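Local coordinates for carboxylesterase YbfK (PDB 4CCY), which hydrolyses carboxylic esters to an alcohol and a carboxylate, as a cytoplasmic carboxylesterase of the alpha/beta hydrolase superfamily, at residues P55-L60 with H124-S129; A149-P154 with V234-M239. All blocks are in the same frame, centred on the assembly; numbering follows the deposited sequence.

Contact 1. Residues P55-L60 with H124-S129; sequences PSLILL and HLAGLS
Leu57 meets His124 at about a right angle, the leucine's CD1 lying 3.6 Å from CB of His124. CG of Leu57 is anti to the backbone N (chi1 171°), and the second torsion then swings CD1 back over the neighbouring strand, where it also comes within 4.1 Å of Ala126 CB. In Leu59 the first torsion is different (chi1 -62°), CG lying beside the backbone N, yet CD2 reaches the same methyl, at 3.7 Å; Ala126 CB is thus touched by a branch from each leucine. On the other face Ile58 and Leu125 run side by side, pointing the same way, with Ile58 CB 3.9 Å from Leu125 CG. Between the two layers of side chains runs a parallel ladder of five backbone hydrogen bonds, from His124 N to Ser56 O (3.0 Å) through to Leu128 N to Leu60 O. ND1 of His124 accepts a hydrogen bond from the backbone N of Arg148. The pair belongs to the central alpha/beta hydrolase sheet, and 123-128 leads into Ser129, assigned by similarity to the charge relay. Strand 82-86 flanks 56-60 and strand 146-152 flanks 123-128, while helices 104-118 and 130-141 close over the face of Ile58, Leu60 and Leu125.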
loop_
_atom_site.group_PDB
_atom_site.type_symbol
_atom_site.label_atom_id
_atom_site.label_comp_id
_atom_site.label_asym_id
_atom_site.label_seq_id
_atom_site.Cartn_x
_atom_site.Cartn_y
_atom_site.Cartn_z
ATOM N N PRO A 55 1.948 -15.327 13.674
ATOM C CA PRO A 55 2.537 -15.226 12.330
ATOM C C PRO A 55 2.651 -13.771 11.846
ATOM O O PRO A 55 1.847 -12.914 12.228
ATOM C CB PRO A 55 1.571 -16.030 11.448
ATOM C CG PRO A 55 0.914 -16.993 12.384
ATOM C CD PRO A 55 0.820 -16.285 13.710
ATOM N N SER A 56 3.660 -13.507 11.022
ATOM C CA SER A 56 3.951 -12.154 10.553
ATOM C C SER A 56 3.032 -11.654 9.421
ATOM O O SER A 56 2.688 -12.406 8.513
ATOM C CB SER A 56 5.427 -12.038 10.156
ATOM O OG SER A 56 6.260 -12.402 11.250
ATOM N N LEU A 57 2.637 -10.383 9.492
ATOM C CA LEU A 57 1.871 -9.751 8.404
ATOM C C LEU A 57 2.404 -8.357 8.110
ATOM O O LEU A 57 2.302 -7.460 8.948
ATOM C CB LEU A 57 0.361 -9.721 8.714
ATOM C CG LEU A 57 -0.576 -8.906 7.795
ATOM C CD1 LEU A 57 -0.580 -9.382 6.341
ATOM C CD2 LEU A 57 -1.991 -8.855 8.351
ATOM N N ILE A 58 2.976 -8.192 6.919
ATOM C CA ILE A 58 3.519 -6.918 6.452
ATOM C C ILE A 58 2.398 -6.128 5.801
ATOM O O ILE A 58 1.673 -6.671 4.955
ATOM C CB ILE A 58 4.626 -7.130 5.374
ATOM C CG1 ILE A 58 5.768 -8.029 5.887
ATOM C CG2 ILE A 58 5.141 -5.794 4.828
ATOM C CD1 ILE A 58 6.596 -7.457 7.018
ATOM N N LEU A 59 2.257 -4.856 6.180
ATOM C CA LEU A 59 1.238 -3.994 5.575
ATOM C C LEU A 59 1.860 -2.890 4.740
ATOM O O LEU A 59 2.748 -2.178 5.222
ATOM C CB LEU A 59 0.314 -3.385 6.646
ATOM C CG LEU A 59 -0.499 -4.394 7.482
ATOM C CD1 LEU A 59 -1.353 -3.705 8.544
ATOM C CD2 LEU A 59 -1.364 -5.280 6.587
ATOM N N LEU A 60 1.387 -2.731 3.500
ATOM C CA LEU A 60 1.909 -1.679 2.621
ATOM C C LEU A 60 0.802 -0.723 2.156
ATOM O O LEU A 60 -0.140 -1.129 1.461
ATOM C CB LEU A 60 2.701 -2.279 1.450
ATOM C CG LEU A 60 3.978 -3.019 1.858
ATOM C CD1 LEU A 60 4.457 -3.961 0.754
ATOM C CD2 LEU A 60 5.094 -2.059 2.289
ATOM N N HIS A 124 2.982 -13.077 5.625
ATOM C CA HIS A 124 1.834 -12.625 4.847
ATOM C C HIS A 124 2.055 -11.176 4.491
ATOM O O HIS A 124 2.728 -10.437 5.226
ATOM C CB HIS A 124 0.558 -12.771 5.673
ATOM C CG HIS A 124 0.211 -14.204 6.035
ATOM N ND1 HIS A 124 0.101 -15.186 5.108
ATOM C CD2 HIS A 124 -0.074 -14.793 7.265
ATOM C CE1 HIS A 124 -0.232 -16.339 5.713
ATOM N NE2 HIS A 124 -0.345 -16.098 7.036
ATOM N N LEU A 125 1.510 -10.745 3.361
ATOM C CA LEU A 125 1.536 -9.333 3.009
ATOM C C LEU A 125 0.140 -8.842 2.609
ATOM O O LEU A 125 -0.627 -9.579 1.975
ATOM C CB LEU A 125 2.550 -9.068 1.882
ATOM C CG LEU A 125 4.036 -9.326 2.210
ATOM C CD1 LEU A 125 4.447 -10.725 1.798
ATOM C CD2 LEU A 125 4.969 -8.314 1.566
ATOM N N ALA A 126 -0.202 -7.615 3.004
ATOM C CA ALA A 126 -1.454 -6.997 2.543
ATOM C C ALA A 126 -1.163 -5.568 2.181
ATOM O O ALA A 126 -0.450 -4.882 2.911
ATOM C CB ALA A 126 -2.550 -7.072 3.607
ATOM N N GLY A 127 -1.693 -5.122 1.049
ATOM C CA GLY A 127 -1.378 -3.789 0.572
ATOM C C GLY A 127 -2.422 -3.143 -0.307
ATOM O O GLY A 127 -3.193 -3.823 -0.988
ATOM N N LEU A 128 -2.414 -1.814 -0.308
ATOM C CA LEU A 128 -3.342 -1.039 -1.103
ATOM C C LEU A 128 -2.617 -0.193 -2.141
ATOM O O LEU A 128 -1.620 0.449 -1.826
ATOM C CB LEU A 128 -4.174 -0.127 -0.197
ATOM C CG LEU A 128 -5.182 0.737 -0.958
ATOM C CD1 LEU A 128 -6.548 0.067 -0.945
ATOM C CD2 LEU A 128 -5.276 2.128 -0.356
ATOM N N SER A 129 -3.134 -0.183 -3.372
ATOM C CA SER A 129 -2.651 0.717 -4.416
ATOM C C SER A 129 -1.153 0.491 -4.674
ATOM O O SER A 129 -0.768 -0.623 -5.047
ATOM C CB SER A 129 -3.003 2.169 -4.052
ATOM O OG SER A 129 -3.047 2.997 -5.191
#

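Contact 2. Residues A149-P154 with V234-M239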
loop_
_atom_site.group_PDB
_atom_site.type_symbol
_atom_site.label_atom_id
_atom_site.label_comp_id
_atom_site.label_asym_id
_atom_site.label_seq_id
_atom_site.Cartn_x
_atom_site.Cartn_y
_atom_site.Cartn_z
ATOM N N ALA A 149 -0.795 -13.528 0.031
ATOM C CA ALA A 149 -0.694 -12.141 -0.416
ATOM C C ALA A 149 -2.068 -11.541 -0.714
ATOM O O ALA A 149 -2.877 -12.159 -1.406
ATOM C CB ALA A 149 0.206 -12.045 -1.640
ATOM N N VAL A 150 -2.305 -10.340 -0.187
ATOM C CA VAL A 150 -3.554 -9.599 -0.388
ATOM C C VAL A 150 -3.275 -8.288 -1.123
ATOM O O VAL A 150 -2.528 -7.427 -0.635
ATOM C CB VAL A 150 -4.269 -9.267 0.946
ATOM C CG1 VAL A 150 -5.574 -8.520 0.684
ATOM C CG2 VAL A 150 -4.530 -10.520 1.771
ATOM N N VAL A 151 -3.897 -8.134 -2.283
ATOM C CA VAL A 151 -3.688 -6.976 -3.131
ATOM C C VAL A 151 -5.002 -6.205 -3.295
ATOM O O VAL A 151 -5.953 -6.701 -3.904
ATOM C CB VAL A 151 -3.128 -7.423 -4.496
ATOM C CG1 VAL A 151 -2.979 -6.246 -5.452
ATOM C CG2 VAL A 151 -1.797 -8.150 -4.307
ATOM N N ILE A 152 -5.051 -4.997 -2.743
ATOM C CA ILE A 152 -6.278 -4.172 -2.764
ATOM C C ILE A 152 -6.089 -2.916 -3.625
ATOM O O ILE A 152 -5.161 -2.146 -3.400
ATOM C CB ILE A 152 -6.747 -3.763 -1.332
ATOM C CG1 ILE A 152 -6.778 -4.966 -0.373
ATOM C CG2 ILE A 152 -8.117 -3.078 -1.374
ATOM C CD1 ILE A 152 -6.942 -4.587 1.091
ATOM N N SER A 153 -6.971 -2.739 -4.611
ATOM C CA SER A 153 -6.979 -1.573 -5.501
ATOM C C SER A 153 -5.583 -1.222 -6.018
ATOM O O SER A 153 -5.115 -0.087 -5.835
ATOM C CB SER A 153 -7.603 -0.367 -4.791
ATOM O OG SER A 153 -8.897 -0.705 -4.311
ATOM N N PRO A 154 -4.915 -2.194 -6.670
ATOM C CA PRO A 154 -3.502 -1.998 -7.021
ATOM C C PRO A 154 -3.297 -0.833 -8.001
ATOM O O PRO A 154 -4.194 -0.503 -8.805
ATOM C CB PRO A 154 -3.090 -3.346 -7.635
ATOM C CG PRO A 154 -4.373 -3.975 -8.088
ATOM C CD PRO A 154 -5.425 -3.506 -7.120
ATOM N N VAL A 234 2.046 -18.222 -5.496
ATOM C CA VAL A 234 1.561 -18.064 -4.105
ATOM C C VAL A 234 0.076 -17.688 -4.103
ATOM O O VAL A 234 -0.411 -17.140 -5.092
ATOM C CB VAL A 234 2.372 -17.020 -3.277
ATOM C CG1 VAL A 234 3.882 -17.198 -3.459
ATOM C CG2 VAL A 234 1.948 -15.588 -3.594
ATOM N N PRO A 235 -0.649 -17.990 -3.005
ATOM C CA PRO A 235 -2.054 -17.587 -2.927
ATOM C C PRO A 235 -2.224 -16.071 -2.882
ATOM O O PRO A 235 -1.644 -15.391 -2.016
ATOM C CB PRO A 235 -2.534 -18.205 -1.609
ATOM C CG PRO A 235 -1.556 -19.300 -1.314
ATOM C CD PRO A 235 -0.244 -18.805 -1.845
ATOM N N VAL A 236 -3.033 -15.559 -3.808
ATOM C CA VAL A 236 -3.303 -14.147 -3.914
ATOM C C VAL A 236 -4.804 -13.908 -3.713
ATOM O O VAL A 236 -5.636 -14.625 -4.282
ATOM C CB VAL A 236 -2.830 -13.578 -5.283
ATOM C CG1 VAL A 236 -3.289 -12.134 -5.493
ATOM C CG2 VAL A 236 -1.313 -13.679 -5.422
ATOM N N LEU A 237 -5.125 -12.915 -2.882
ATOM C CA LEU A 237 -6.459 -12.324 -2.829
ATOM C C LEU A 237 -6.407 -10.932 -3.464
ATOM O O LEU A 237 -5.638 -10.069 -3.016
ATOM C CB LEU A 237 -6.959 -12.221 -1.383
ATOM C CG LEU A 237 -8.196 -11.339 -1.167
ATOM C CD1 LEU A 237 -9.458 -11.922 -1.817
ATOM C CD2 LEU A 237 -8.419 -11.086 0.310
ATOM N N LEU A 238 -7.216 -10.730 -4.502
ATOM C CA LEU A 238 -7.268 -9.473 -5.248
ATOM C C LEU A 238 -8.639 -8.802 -5.121
ATOM O O LEU A 238 -9.670 -9.397 -5.475
ATOM C CB LEU A 238 -6.963 -9.719 -6.733
ATOM C CG LEU A 238 -6.914 -8.476 -7.641
ATOM C CD1 LEU A 238 -5.900 -7.447 -7.151
ATOM C CD2 LEU A 238 -6.630 -8.857 -9.084
ATOM N N MET A 239 -8.644 -7.562 -4.633
ATOM C CA MET A 239 -9.889 -6.850 -4.381
ATOM C C MET A 239 -9.920 -5.498 -5.086
ATOM O O MET A 239 -8.993 -4.710 -4.974
ATOM C CB MET A 239 -10.123 -6.668 -2.868
ATOM C CG MET A 239 -10.138 -7.984 -2.087
ATOM S SD MET A 239 -10.453 -7.755 -0.327
ATOM C CE MET A 239 -12.202 -7.415 -0.329
#
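Val151 and Leu238 form the tightest apolar meeting between 149-154 and 234-239. Their side chains cross obliquely, and Leu238 CD1 sits 3.6 Å from Val151 CG1 and 3.3 Å from the carbonyl oxygen Val151 O. The extended first torsion of Leu238 (chi1 -177°) followed by a turn at chi2 bends CD1 toward 149-154, where it also touches Pro154 CG at 3.9 Å, the proline lying roughly perpendicular to the leucine. The reverse face is packed differently: Val150 and Leu237 lie alongside each other, pointing the same way, and Leu237 CD2 approaches Val150 CG1 to 3.8 Å.

The polar component is entirely backbone, five bonds in parallel register. Val151 N to Leu237 O, at 2.7 Å, is almost straight (177° at the hydrogen), and Ser153 N to Met239 O, at 2.8 Å, extends the ladder just past the end of strand 146-152. The hydroxyl of Ser153 turns elsewhere, OG bonding His273 O, which ties this strand end to the histidine assigned to the charge relay by similarity. In this parallel pair of the central alpha/beta hydrolase sheet, helix 280-290 packs on the face of Val150, Leu237 and Met239, helix 130-141 on that of Ala149, Val151 and Val236; strands 123-128 and 264-268 continue the sheet beyond the two edges of the pair.

How the contacts relate
Contacts 1 and 2 show how one central sheet is built from repeated parallel pairing: both are buried, and strands 123-128 and 146-152 are neighbours, so backbone bonds such as Gly127 O to Ile152 N (2.8 Å) join the two pairs into four consecutive strands. Helix 130-141 packs against both contacts on one face; on that face helix 104-118 adds to contact 1, whereas helix 280-290 covers contact 2 from the reverse. Chemistry departs from aliphatic packing mainly at the ends. Contact 1 has a buried histidine near its start and leads into Ser129, the probable nucleophile on a GxSxG elbow; the end of strand 146-152 in contact 2 brings Ser153 close to Glu244 and His273, the other two charge-relay residues assigned by similarity.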